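Local coordinates for papain-like protease (Human betacoronavirus 2c EMC/2012, PDB 4RNA), which probably acts as a cysteine protease that cuts the viral polyprotein and, as in related coronaviral enzymes, removes ubiquitin from other proteins, at residues 140-143 with 149-152; 102-107 with 121-126; 130-135 with 155-160; 72-77 with 83-88. One frame throughout, in Å; residues are numbered along the deposited sequence. Where two conformers were deposited one is given.

Overall arrangement
Contacts 1, 3 and 4 join helices, and contact 2 ties the loop before strand 105-106 to the turn after helix 115-122. Contacts 1 and 3 join opposite ends of helices 133-143 and 148-158, with centres about 10 Å apart, and Phe150 of contact 1 packs on Leu135 and Phe130 of contact 3. Contact 4 lies about 8 Å from contact 3, centre to centre, tied to it by Tyr157 OH to Tyr74 O (2.7 Å) and Ala134 N to Leu73 O (2.9 Å). Contact 2 meets contact 1 where His142 NE2 lies 2.7 Å from Asp123 OD1, but stays about 11 Å from contact 4 at the nearest atoms. None includes the zinc ligands Cys193, Cys196, Cys228 and Cys230.

Contact 1 of 4, residues 140-143 with 149-152; sequences MKHK and DFIA
Lys141 with Asp149 and His142 with Phe150 make a mixed contact, a salt bridge beside an aromatic pair, where the end of helix 133-143 meets the start of helix 148-158. The ammonium of Lys141 reaches the carboxylate through its tip, NZ to Asp149 OD2 at 2.9 Å, and comes from above the carboxylate plane, 65° out of it. Bends at chi2 and chi3 fold the lysine chain over toward this oxygen. A water adds a second link, accepting from Lys141 NZ and, at 2.8 Å, from Asp149 N in the first turn of the second helix. Asp149 OD1 has its own salt bridge to Lys89, so the carboxylate is shared between two cations. Together the two helices form a helical hairpin in what corresponds to the thumb of the papain-like fold, and the His142 and Phe150 side chains meet close to its turn. Both swing CG anti to the backbone N (chi1 159° in His142), which brings His142 CB to 3.8 Å from Phe150 CB. The rings are almost parallel, 22° between planes, yet slid so far apart, with 5.3 Å between centroids, that they hardly overlap; Phe150 CD2 lies over one face of the imidazole. Ser147 OG bonds His142 ND1, and Asp123 OD1 bonds NE2, so the orientation of the imidazole is held through both ring nitrogens.

Contact 2 of 4, residues 102-107 with 121-126; sequences KVRSLK and TLDLLK
Arg104 and Asp123 carry this contact, a salt bridge between the loop leading into strand 105-106 and the turn that follows helix 115-122. The close part is small. One guanidinium nitrogen does the touching: Arg104 NH2 lies 3.0 Å from Asp123 OD2 and equally far from Asp123 OD1. The two flat groups stand steeply against each other, 75° between planes, with OD1 at the guanidinium edge and in its plane while OD2 approaches obliquely. This is ion pairing without a well-directed hydrogen bond, and because Arg104 was modelled in two conformers it describes one of them. The bend at chi3 (-57°) turns the arginine end across the carboxylate. A water completes the link, donating to Arg104 O at 2.6 Å and to Asp123 OD2 at 3.0 Å, so the aspartate is tied to the strand side through backbone as well as side chain. Asp123 is buried, and its OD1 also bonds His142 NE2; the neighbouring positive charges would probably favour the ionised carboxylate.

Beyond this pair the segments diverge. The nearest CA atoms, those of Arg104 and Asp123, are still 8.7 Å apart, and Lys102 and Lys126 lie exposed at the margins. A type I turn from Leu122 to Leu125 presents the aspartate. Leu122 and Leu125 of this turn pack on helix 168-176, whereas Val103 rests against Met120 of helix 115-122 and strand 280-287, and Ser105 pairs by backbone with Val98 in the two-stranded sheet.

Contact 3 of 4, residues 130-135 with 155-160; sequences FVIPAL and MAYGNC
Ile132 and Leu135 pack against the ring of Tyr157, and van der Waals touches make up the contact. Ile132 meets the tyrosine head-on from the opposite direction. Its CG2 branch, anti to the backbone N, comes to 3.4 Å from Tyr157 OH, while the other branch brings CD1 to 4.1 Å from Tyr157 CZ. Leu135 instead slides past alongside, its CG 3.9 Å from Tyr157 CE2 and its CD1 beside ring atoms CD2 and CE2. Both meet the ring obliquely.

Aromatic neighbours add to this: the ring of Phe81 meets that of Tyr157 with planes at about 45°. The one polar atom in the apolar surroundings, Tyr157 OH, is satisfied by Tyr74 O, a carbonyl at the end of helix 64-74, and this bond ties the end of the phenol to that neighbouring helix.

The two helix ends differ. Ile132 occupies the N-cap position of helix 133-143. Helix 148-158 closes with a Schellman motif, in which Asn159 takes positive phi (61°), Cys160 N bonds Met155 O at 2.8 Å and Asn159 N reaches Ala156 O at 3.3 Å. Just past this end Asn159 packs on Arg170 of the second subunit. One tyrosine thus bridges the start of one helix and the end of the next, across the wide end of the helical hairpin that belongs to the thumb-like part of the coronaviral papain-like fold.

Contact 4 of 4, residues 72-77 with 83-88; sequences ELYGPV and HRFYSL
His83 O is gripped twice by Ser87, through its backbone N at 3.0 Å and its OG at 2.8 Å, one turn along the helix from which Phe85 reaches across to Tyr74. Helices 64-74 and 81-92 run side by side in the thumb-like part of the fold, and an aromatic pair links them. The two donors approach His83 O from opposite faces of the carbonyl plane, the hydroxyl tilted 23° from it; Ser87 OG also lies over one face of the His83 ring. Where the first helix ends, Gly75 takes positive phi with an extended psi, a backbone shape that calls for glycine, and turns the chain away toward Pro76. Arg84 braces the second helix against the linker through Asp78 and Thr80. Both aromatic residues are buried. Phe85 holds CG anti to its own N (chi1 171°), which aims the ring out of the helix at the phenol, while Ala152 and Leu153 of helix 148-158 back it. The rings meet obliquely, planes 62° apart and centroids 5.9 Å apart. Leu73 CG sits over the centre of one face of the Tyr74 ring, and the nearest approach to the other segment is Tyr74 OH to Phe85 CE2, 3.4 Å.

Contact 1 of 4, residues 140-143 with 149-152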
# COMPACT_ATOMS: atom_id res chain seq x y z
N MET A 140 6.06 17.45 -12.08
CA MET A 140 6.71 18.54 -12.90
C MET A 140 8.16 18.27 -13.34
O MET A 140 8.50 18.47 -14.52
CB MET A 140 6.60 19.90 -12.22
CG MET A 140 5.14 20.23 -11.90
SD MET A 140 4.11 20.33 -13.42
CE MET A 140 3.40 18.71 -13.77
N LYS A 141 9.00 17.77 -12.42
CA LYS A 141 10.38 17.43 -12.75
C LYS A 141 10.38 16.32 -13.78
O LYS A 141 11.26 16.29 -14.69
CB LYS A 141 11.20 16.97 -11.51
CG LYS A 141 11.54 18.05 -10.51
CD LYS A 141 12.89 17.73 -9.92
CE LYS A 141 12.76 16.77 -8.75
NZ LYS A 141 14.11 16.29 -8.32
N HIS A 142 9.46 15.34 -13.59
CA HIS A 142 9.36 14.22 -14.53
C HIS A 142 8.99 14.80 -15.89
O HIS A 142 9.54 14.44 -16.90
CB HIS A 142 8.30 13.17 -14.03
CG HIS A 142 7.76 12.26 -15.15
ND1 HIS A 142 8.48 11.25 -15.70
CD2 HIS A 142 6.53 12.28 -15.83
CE1 HIS A 142 7.77 10.66 -16.67
NE2 HIS A 142 6.57 11.29 -16.75
N LYS A 143 8.02 15.70 -15.93
CA LYS A 143 7.59 16.27 -17.25
C LYS A 143 8.76 16.99 -17.91
O LYS A 143 8.89 17.00 -19.13
CB LYS A 143 6.46 17.29 -17.09
CG LYS A 143 5.07 16.74 -16.71
CD LYS A 143 4.58 15.70 -17.70
CE LYS A 143 3.07 15.51 -17.57
NZ LYS A 143 2.60 14.58 -18.63
N ASP A 149 12.66 11.19 -8.96
CA ASP A 149 11.86 11.32 -7.78
C ASP A 149 10.47 10.77 -8.00
O ASP A 149 9.87 10.23 -7.08
CB ASP A 149 11.70 12.78 -7.39
CG ASP A 149 12.95 13.35 -6.75
OD1 ASP A 149 13.93 12.60 -6.61
OD2 ASP A 149 12.95 14.53 -6.40
N PHE A 150 9.90 11.03 -9.18
CA PHE A 150 8.49 10.67 -9.38
C PHE A 150 8.32 9.16 -9.37
O PHE A 150 7.40 8.59 -8.79
CB PHE A 150 8.00 11.26 -10.71
CG PHE A 150 6.53 11.08 -10.95
CD1 PHE A 150 5.60 11.75 -10.12
CD2 PHE A 150 6.08 10.35 -12.02
CE1 PHE A 150 4.22 11.63 -10.39
CE2 PHE A 150 4.71 10.24 -12.30
CZ PHE A 150 3.79 10.87 -11.46
N ILE A 151 9.24 8.49 -9.99
CA ILE A 151 9.20 7.07 -9.99
C ILE A 151 9.41 6.54 -8.56
O ILE A 151 8.65 5.64 -8.14
CB ILE A 151 10.26 6.46 -10.91
CG1 ILE A 151 9.98 6.83 -12.38
CG2 ILE A 151 10.27 4.97 -10.70
CD1 ILE A 151 11.24 6.68 -13.20
N ALA A 152 10.40 7.05 -7.80
CA ALA A 152 10.64 6.56 -6.42
C ALA A 152 9.42 6.87 -5.52
O ALA A 152 9.01 6.06 -4.69
CB ALA A 152 11.94 7.16 -5.84
O HOH W 1 13.95 13.49 -9.93

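Contact 2 of 4, residues 102-107 with 121-126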
# COMPACT_ATOMS: atom_id res chain seq x y z
N LYS A 102 9.69 11.61 -29.27
CA LYS A 102 9.16 12.45 -28.17
C LYS A 102 8.29 11.66 -27.15
O LYS A 102 7.74 12.21 -26.23
CB LYS A 102 8.50 13.72 -28.67
CG LYS A 102 9.51 14.66 -29.36
CD LYS A 102 9.05 16.11 -29.37
CE LYS A 102 9.97 16.98 -30.24
NZ LYS A 102 11.40 16.89 -29.79
N VAL A 103 8.23 10.35 -27.27
CA VAL A 103 7.48 9.62 -26.30
C VAL A 103 8.47 8.99 -25.33
O VAL A 103 9.29 8.19 -25.79
CB VAL A 103 6.56 8.56 -26.99
CG1 VAL A 103 6.01 7.58 -25.96
CG2 VAL A 103 5.45 9.24 -27.84
N ARG A 104 8.31 9.29 -24.03
CA ARG A 104 9.15 8.77 -22.91
C ARG A 104 8.72 7.40 -22.44
O ARG A 104 7.54 7.19 -22.08
CB ARG A 104 9.06 9.66 -21.64
CG ARG A 104 9.74 11.01 -21.69
CD ARG A 104 9.70 11.72 -20.33
NE ARG A 104 8.35 11.89 -19.81
CZ ARG A 104 7.46 12.76 -20.26
NH1 ARG A 104 7.76 13.58 -21.27
NH2 ARG A 104 6.27 12.83 -19.70
N SER A 105 9.66 6.46 -22.39
CA SER A 105 9.37 5.12 -21.90
C SER A 105 10.51 4.68 -20.95
O SER A 105 11.66 5.06 -21.14
CB SER A 105 9.36 4.18 -23.09
OG SER A 105 8.83 2.94 -22.74
N LEU A 106 10.19 3.83 -19.99
CA LEU A 106 11.13 3.36 -18.96
C LEU A 106 11.75 2.05 -19.45
O LEU A 106 11.04 1.13 -19.78
CB LEU A 106 10.34 3.10 -17.68
CG LEU A 106 11.15 2.48 -16.55
CD1 LEU A 106 12.34 3.35 -16.24
CD2 LEU A 106 10.26 2.17 -15.33
N LYS A 107 13.07 1.97 -19.52
CA LYS A 107 13.69 0.72 -19.99
C LYS A 107 13.44 -0.41 -18.97
O LYS A 107 13.39 -0.14 -17.75
CB LYS A 107 15.19 0.92 -20.20
CG LYS A 107 15.55 1.50 -21.57
CD LYS A 107 17.06 1.72 -21.73
CE LYS A 107 17.89 0.56 -21.21
NZ LYS A 107 17.53 -0.72 -21.88
N THR A 121 0.85 5.85 -19.08
CA THR A 121 -0.57 6.10 -19.04
C THR A 121 -0.79 7.47 -18.36
O THR A 121 -1.57 8.33 -18.89
CB THR A 121 -1.35 5.01 -18.27
OG1 THR A 121 -1.23 3.77 -18.92
CG2 THR A 121 -2.89 5.35 -18.19
N LEU A 122 -0.10 7.71 -17.23
CA LEU A 122 -0.31 9.02 -16.51
C LEU A 122 0.15 10.18 -17.39
O LEU A 122 -0.37 11.26 -17.34
CB LEU A 122 0.53 9.11 -15.19
CG LEU A 122 0.11 8.16 -14.04
CD1 LEU A 122 1.23 8.19 -12.99
CD2 LEU A 122 -1.26 8.67 -13.50
N ASP A 123 1.17 9.96 -18.19
CA ASP A 123 1.64 10.98 -19.13
C ASP A 123 0.58 11.47 -20.17
O ASP A 123 0.79 12.54 -20.76
CB ASP A 123 2.91 10.51 -19.87
CG ASP A 123 4.21 10.68 -19.00
OD1 ASP A 123 4.18 11.42 -18.01
OD2 ASP A 123 5.26 10.04 -19.37
N LEU A 124 -0.52 10.73 -20.37
CA LEU A 124 -1.50 11.10 -21.38
C LEU A 124 -2.59 11.89 -20.70
O LEU A 124 -3.45 12.38 -21.38
CB LEU A 124 -2.13 9.87 -22.03
CG LEU A 124 -1.05 9.13 -22.87
CD1 LEU A 124 -1.58 7.81 -23.46
CD2 LEU A 124 -0.55 10.07 -23.96
N LEU A 125 -2.57 11.99 -19.39
CA LEU A 125 -3.78 12.61 -18.73
C LEU A 125 -3.78 14.14 -18.62
O LEU A 125 -2.81 14.73 -18.09
CB LEU A 125 -4.00 12.03 -17.30
CG LEU A 125 -4.23 10.50 -17.18
CD1 LEU A 125 -4.14 9.91 -15.78
CD2 LEU A 125 -5.39 9.95 -18.04
N LYS A 126 -4.91 14.79 -18.97
CA LYS A 126 -4.89 16.21 -19.00
C LYS A 126 -5.65 16.65 -17.76
O LYS A 126 -6.46 15.89 -17.20
CB LYS A 126 -5.57 16.74 -20.29
CG LYS A 126 -4.77 16.42 -21.58
CD LYS A 126 -3.28 16.86 -21.52
CE LYS A 126 -2.33 15.84 -22.17
NZ LYS A 126 -0.89 15.99 -21.79
O HOH W 2 5.32 8.63 -21.99

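Contact 3 of 4, residues 130-135 with 155-160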
# COMPACT_ATOMS: atom_id res chain seq x y z
N PHE A 130 -1.60 16.83 -8.54
CA PHE A 130 -1.48 16.02 -7.33
C PHE A 130 -1.72 16.90 -6.12
O PHE A 130 -1.21 18.01 -6.07
CB PHE A 130 -0.11 15.32 -7.28
CG PHE A 130 -0.03 14.19 -8.25
CD1 PHE A 130 -0.75 13.02 -8.00
CD2 PHE A 130 0.70 14.31 -9.44
CE1 PHE A 130 -0.73 11.98 -8.93
CE2 PHE A 130 0.73 13.28 -10.37
CZ PHE A 130 0.00 12.12 -10.12
N VAL A 131 -2.51 16.42 -5.19
CA VAL A 131 -2.86 17.24 -4.02
C VAL A 131 -1.71 17.14 -3.03
O VAL A 131 -1.62 17.94 -2.13
CB VAL A 131 -4.21 16.86 -3.37
CG1 VAL A 131 -5.33 16.92 -4.39
CG2 VAL A 131 -4.16 15.48 -2.69
N ILE A 132 -0.82 16.17 -3.20
CA ILE A 132 0.40 16.09 -2.33
C ILE A 132 1.57 16.90 -2.96
O ILE A 132 1.96 16.63 -4.10
CB ILE A 132 0.85 14.61 -2.17
CG1 ILE A 132 -0.22 13.82 -1.37
CG2 ILE A 132 2.20 14.56 -1.42
CD1 ILE A 132 -0.14 12.29 -1.51
N PRO A 133 2.14 17.89 -2.23
CA PRO A 133 3.18 18.69 -2.86
C PRO A 133 4.38 17.93 -3.38
O PRO A 133 4.88 18.26 -4.46
CB PRO A 133 3.59 19.66 -1.75
CG PRO A 133 2.32 19.85 -0.96
CD PRO A 133 1.57 18.56 -1.01
N ALA A 134 4.85 16.91 -2.65
CA ALA A 134 6.03 16.21 -3.15
C ALA A 134 5.74 15.57 -4.47
O ALA A 134 6.61 15.53 -5.36
CB ALA A 134 6.49 15.17 -2.14
N LEU A 135 4.55 14.97 -4.60
CA LEU A 135 4.18 14.28 -5.86
C LEU A 135 4.01 15.27 -7.01
O LEU A 135 4.44 15.02 -8.08
CB LEU A 135 2.88 13.50 -5.71
CG LEU A 135 2.98 12.01 -5.57
CD1 LEU A 135 1.56 11.42 -5.39
CD2 LEU A 135 3.79 11.38 -6.71
N MET A 155 6.59 4.37 -6.34
CA MET A 155 6.93 3.13 -5.67
C MET A 155 6.73 3.16 -4.12
O MET A 155 6.23 2.17 -3.51
CB MET A 155 8.37 2.75 -6.04
CG MET A 155 8.43 2.28 -7.47
SD MET A 155 10.13 1.93 -7.87
CE MET A 155 10.18 0.19 -7.41
N ALA A 156 7.07 4.30 -3.49
CA ALA A 156 6.96 4.46 -2.04
C ALA A 156 5.51 4.49 -1.63
O ALA A 156 5.06 3.67 -0.78
CB ALA A 156 7.75 5.68 -1.54
N TYR A 157 4.74 5.36 -2.30
CA TYR A 157 3.30 5.46 -2.02
C TYR A 157 2.58 4.14 -2.42
O TYR A 157 1.60 3.77 -1.79
CB TYR A 157 2.69 6.61 -2.81
CG TYR A 157 2.95 7.98 -2.20
CD1 TYR A 157 2.45 8.31 -0.91
CD2 TYR A 157 3.70 8.92 -2.89
CE1 TYR A 157 2.71 9.56 -0.34
CE2 TYR A 157 4.00 10.17 -2.32
CZ TYR A 157 3.48 10.49 -1.06
OH TYR A 157 3.74 11.71 -0.52
N GLY A 158 3.12 3.39 -3.39
CA GLY A 158 2.46 2.18 -3.91
C GLY A 158 2.88 0.90 -3.18
O GLY A 158 2.33 -0.18 -3.38
N ASN A 159 3.87 1.04 -2.30
CA ASN A 159 4.41 -0.01 -1.51
C ASN A 159 4.98 -1.04 -2.39
O ASN A 159 4.78 -2.21 -2.10
CB ASN A 159 3.33 -0.64 -0.63
CG ASN A 159 2.89 0.29 0.45
OD1 ASN A 159 3.71 0.86 1.15
ND2 ASN A 159 1.59 0.46 0.61
N CYS A 160 5.66 -0.61 -3.44
CA CYS A 160 6.38 -1.50 -4.35
C CYS A 160 7.71 -1.85 -3.74
O CYS A 160 8.37 -1.01 -3.10
CB CYS A 160 6.54 -0.87 -5.76
SG CYS A 160 4.96 -0.15 -6.31

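Contact 4 of 4, residues 72-77 with 83-88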
# COMPACT_ATOMS: atom_id res chain seq x y z
N GLU A 72 3.07 18.03 5.67
CA GLU A 72 2.79 19.08 4.72
C GLU A 72 3.35 18.76 3.32
O GLU A 72 2.74 19.10 2.36
CB GLU A 72 3.30 20.42 5.21
CG GLU A 72 2.48 21.01 6.34
CD GLU A 72 3.12 22.24 6.96
OE1 GLU A 72 4.16 22.74 6.45
OE2 GLU A 72 2.61 22.72 8.00
N LEU A 73 4.48 18.09 3.22
CA LEU A 73 5.07 17.85 1.94
C LEU A 73 4.60 16.49 1.35
O LEU A 73 4.37 16.35 0.16
CB LEU A 73 6.58 17.85 2.11
CG LEU A 73 7.46 17.33 0.95
CD1 LEU A 73 7.29 18.14 -0.33
CD2 LEU A 73 8.93 17.34 1.38
N TYR A 74 4.46 15.49 2.20
CA TYR A 74 4.13 14.17 1.77
C TYR A 74 2.76 13.69 2.08
O TYR A 74 2.39 12.63 1.61
CB TYR A 74 5.10 13.18 2.40
CG TYR A 74 6.51 13.39 1.93
CD1 TYR A 74 6.88 13.07 0.62
CD2 TYR A 74 7.50 13.90 2.81
CE1 TYR A 74 8.15 13.30 0.21
CE2 TYR A 74 8.81 14.07 2.39
CZ TYR A 74 9.13 13.75 1.09
OH TYR A 74 10.42 13.90 0.59
N GLY A 75 1.94 14.47 2.78
CA GLY A 75 0.72 13.88 3.29
C GLY A 75 0.92 12.92 4.47
O GLY A 75 2.06 12.73 4.92
N PRO A 76 -0.16 12.30 4.98
CA PRO A 76 0.04 11.31 6.05
C PRO A 76 0.64 10.03 5.46
O PRO A 76 0.17 9.49 4.45
CB PRO A 76 -1.38 11.08 6.61
CG PRO A 76 -2.30 11.40 5.46
CD PRO A 76 -1.59 12.42 4.59
N VAL A 77 1.75 9.60 6.01
CA VAL A 77 2.45 8.45 5.46
C VAL A 77 2.74 7.63 6.67
O VAL A 77 2.64 8.18 7.76
CB VAL A 77 3.71 8.89 4.76
CG1 VAL A 77 3.35 9.54 3.43
CG2 VAL A 77 4.53 9.86 5.66
N HIS A 83 12.28 6.18 5.03
CA HIS A 83 13.38 5.19 4.73
C HIS A 83 13.15 4.58 3.39
O HIS A 83 14.14 4.26 2.61
CB HIS A 83 13.53 4.09 5.78
CG HIS A 83 14.77 3.20 5.52
ND1 HIS A 83 14.70 2.04 4.81
CD2 HIS A 83 16.12 3.38 5.84
CE1 HIS A 83 15.95 1.50 4.69
NE2 HIS A 83 16.82 2.32 5.32
N ARG A 84 11.93 4.17 3.14
CA ARG A 84 11.65 3.51 1.81
C ARG A 84 11.84 4.43 0.59
O ARG A 84 12.48 4.07 -0.36
CB ARG A 84 10.29 2.81 1.79
CG ARG A 84 10.20 1.62 2.79
CD ARG A 84 8.80 0.93 2.80
NE ARG A 84 7.68 1.86 3.14
CZ ARG A 84 6.82 2.37 2.27
NH1 ARG A 84 6.95 2.16 0.95
NH2 ARG A 84 5.87 3.22 2.71
N PHE A 85 11.34 5.65 0.67
CA PHE A 85 11.52 6.61 -0.39
C PHE A 85 13.01 6.94 -0.63
O PHE A 85 13.47 6.92 -1.79
CB PHE A 85 10.69 7.92 -0.05
CG PHE A 85 11.00 9.06 -0.98
CD1 PHE A 85 10.91 8.86 -2.36
CD2 PHE A 85 11.37 10.32 -0.48
CE1 PHE A 85 11.20 9.89 -3.24
CE2 PHE A 85 11.65 11.38 -1.36
CZ PHE A 85 11.56 11.15 -2.74
N TYR A 86 13.81 7.08 0.45
CA TYR A 86 15.14 7.52 0.24
C TYR A 86 15.86 6.35 -0.37
O TYR A 86 16.60 6.61 -1.28
CB TYR A 86 15.92 7.89 1.52
CG TYR A 86 15.39 9.13 2.30
CD1 TYR A 86 14.69 10.15 1.64
CD2 TYR A 86 15.67 9.28 3.65
CE1 TYR A 86 14.21 11.26 2.35
CE2 TYR A 86 15.20 10.40 4.37
CZ TYR A 86 14.49 11.37 3.69
OH TYR A 86 14.02 12.45 4.48
N SER A 87 15.58 5.10 0.08
CA SER A 87 16.29 3.91 -0.54
C SER A 87 15.86 3.71 -2.00
O SER A 87 16.68 3.27 -2.81
CB SER A 87 15.98 2.57 0.20
OG SER A 87 16.18 2.70 1.60
N LEU A 88 14.55 3.85 -2.28
CA LEU A 88 14.02 3.73 -3.68
C LEU A 88 14.70 4.73 -4.59
O LEU A 88 15.11 4.36 -5.69
CB LEU A 88 12.51 3.93 -3.77
CG LEU A 88 11.84 2.65 -3.25
CD1 LEU A 88 10.44 2.95 -2.77
CD2 LEU A 88 11.89 1.48 -4.22